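Acetyl-xylan esterase (Streptomyces lividans, PDB 2CC0) probably removes acetyl groups from plant cell-wall xylan as a metal-dependent family 4 carbohydrate esterase, with a zinc ion bound in its active site. Local coordinates at residues 67-72 / 79-84. Numbering follows the deposited sequence.
Sequences PHMTQL and SEISRT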
loop_
_atom_site.group_PDB
_atom_site.type_symbol
_atom_site.label_atom_id
_atom_site.label_comp_id
_atom_site.label_asym_id
_atom_site.label_seq_id
_atom_site.Cartn_x
_atom_site.Cartn_y
_atom_site.Cartn_z
ATOM N N PRO A 67 12.461 16.452 7.976
ATOM C CA PRO A 67 11.891 16.756 9.298
ATOM C C PRO A 67 10.899 15.679 9.699
ATOM O O PRO A 67 10.483 14.885 8.843
ATOM C CB PRO A 67 11.117 18.062 9.049
ATOM C CG PRO A 67 10.685 17.959 7.635
ATOM C CD PRO A 67 11.817 17.254 6.904
ATOM N N HIS A 68 10.494 15.676 10.966
ATOM C CA HIS A 68 9.321 14.911 11.370
ATOM C C HIS A 68 8.124 15.710 10.855
ATOM O O HIS A 68 7.706 16.679 11.465
ATOM C CB HIS A 68 9.298 14.795 12.895
ATOM C CG HIS A 68 10.317 13.849 13.438
ATOM N ND1 HIS A 68 10.078 12.499 13.584
ATOM C CD2 HIS A 68 11.586 14.057 13.867
ATOM C CE1 HIS A 68 11.159 11.912 14.070
ATOM N NE2 HIS A 68 12.085 12.837 14.254
ATOM N N MET A 69 7.567 15.313 9.714
ATOM C CA MET A 69 6.578 16.139 8.973
ATOM C C MET A 69 5.290 16.401 9.755
ATOM O O MET A 69 4.665 17.443 9.591
ATOM C CB MET A 69 6.230 15.513 7.602
ATOM C CG MET A 69 7.375 15.499 6.546
ATOM S SD MET A 69 7.740 17.066 5.689
ATOM C CE MET A 69 6.401 17.203 4.487
ATOM N N THR A 70 4.890 15.445 10.577
ATOM C CA THR A 70 3.635 15.585 11.311
ATOM C C THR A 70 3.779 16.606 12.442
ATOM O O THR A 70 2.776 17.006 13.031
ATOM C CB THR A 70 3.096 14.231 11.832
ATOM O OG1 THR A 70 3.938 13.748 12.883
ATOM C CG2 THR A 70 3.013 13.193 10.695
ATOM N N GLN A 71 5.015 17.031 12.724
ATOM C CA GLN A 71 5.241 18.123 13.689
ATOM C C GLN A 71 5.172 19.523 13.048
ATOM O O GLN A 71 5.259 20.551 13.763
ATOM C CB GLN A 71 6.575 17.907 14.400
ATOM C CG GLN A 71 6.588 16.649 15.254
ATOM C CD GLN A 71 7.943 16.361 15.873
ATOM O OE1 GLN A 71 8.798 17.245 15.977
ATOM N NE2 GLN A 71 8.154 15.111 16.277
ATOM N N LEU A 72 5.017 19.566 11.721
ATOM C CA LEU A 72 4.946 20.815 10.971
ATOM C C LEU A 72 3.523 21.251 10.697
ATOM O O LEU A 72 2.593 20.426 10.657
ATOM C CB LEU A 72 5.688 20.707 9.616
ATOM C CG LEU A 72 7.150 20.244 9.648
ATOM C CD1 LEU A 72 7.704 20.108 8.246
ATOM C CD2 LEU A 72 8.023 21.153 10.485
ATOM N N SER A 79 5.924 23.496 1.691
ATOM C CA SER A 79 7.252 23.947 1.312
ATOM C C SER A 79 8.253 22.796 1.156
ATOM O O SER A 79 8.990 22.732 0.174
ATOM C CB SER A 79 7.766 24.956 2.357
ATOM O OG SER A 79 9.067 25.403 2.028
ATOM N N GLU A 80 8.270 21.882 2.116
ATOM C CA GLU A 80 9.198 20.762 2.076
ATOM C C GLU A 80 8.962 19.889 0.841
ATOM O O GLU A 80 9.901 19.474 0.150
ATOM C CB GLU A 80 9.025 19.929 3.355
ATOM C CG GLU A 80 9.686 20.540 4.596
ATOM C CD GLU A 80 11.152 20.157 4.777
ATOM O OE1 GLU A 80 11.597 19.138 4.221
ATOM O OE2 GLU A 80 11.865 20.893 5.503
ATOM N N ILE A 81 7.701 19.589 0.569
ATOM C CA ILE A 81 7.369 18.729 -0.572
ATOM C C ILE A 81 7.593 19.434 -1.930
ATOM O O ILE A 81 8.241 18.886 -2.851
ATOM C CB ILE A 81 5.944 18.165 -0.417
ATOM C CG1 ILE A 81 5.994 17.005 0.600
ATOM C CG2 ILE A 81 5.419 17.656 -1.748
ATOM C CD1 ILE A 81 4.624 16.477 1.033
ATOM N N SER A 82 7.084 20.662 -2.042
ATOM C CA SER A 82 7.199 21.385 -3.303
ATOM C C SER A 82 8.656 21.704 -3.670
ATOM O O SER A 82 9.045 21.562 -4.827
ATOM C CB SER A 82 6.344 22.646 -3.287
ATOM O OG SER A 82 6.737 23.501 -2.242
ATOM N N ARG A 83 9.465 22.106 -2.698
ATOM C CA ARG A 83 10.874 22.408 -2.978
ATOM C C ARG A 83 11.607 21.162 -3.458
ATOM O O ARG A 83 12.514 21.237 -4.280
ATOM C CB ARG A 83 11.559 23.010 -1.754
ATOM C CG ARG A 83 11.154 24.466 -1.505
ATOM C CD ARG A 83 10.962 24.725 -0.021
ATOM N NE ARG A 83 12.221 24.774 0.687
ATOM C CZ ARG A 83 12.437 24.319 1.917
ATOM N NH1 ARG A 83 11.471 23.752 2.626
ATOM N NH2 ARG A 83 13.647 24.446 2.440
ATOM N N THR A 84 11.211 20.004 -2.916
ATOM C CA THR A 84 11.826 18.760 -3.354
ATOM C C THR A 84 11.399 18.362 -4.793
ATOM O O THR A 84 12.238 17.866 -5.569
ATOM C CB THR A 84 11.564 17.648 -2.309
ATOM O OG1 THR A 84 12.093 18.081 -1.046
ATOM C CG2 THR A 84 12.256 16.354 -2.727
#
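In the loop that leaves the zinc site, Pro67 directly follows the metal ligand His66 and sets its ring against the carboxylate of Glu80 on helix 74-90. The two side chains come from opposite directions: Pro67 CD lies 3.3 Å from Glu80 OE1, and Pro67 CG 3.6 Å from Glu80 CD. Glu80 bends at chi2 (-87°), turning its carboxylate off the line of its stem. Both oxygens are hydrogen-bonded to the loop, OE1 to the backbone N of Tyr64 and OE2 to the hydroxyl of Thr65. These two residues lie within the His-Ser-X-X-His metal-binding motif of the polysaccharide deacetylase family, between zinc ligands His62 and His66, so Glu80 probably helps to fix this part of the loop from the second shell of the zinc. With an alanine here, Tyr64 N and Thr65 OG1 would probably lose their carboxylate partner, and the loop bearing both histidines would be less firmly held. Beside the polar end runs an apolar seam. In one of two modelled conformers, so less certainly, Met69 SD lies 3.9 Å from Glu80 CB and Met69 CE 3.9 Å from Ile81 CG1. Leu72 CD1 meets Glu80 CG at 4.2 Å, the two side chains crossing at about a right angle. Leu110 of helix 108-116 touches both Met69 and Ile81.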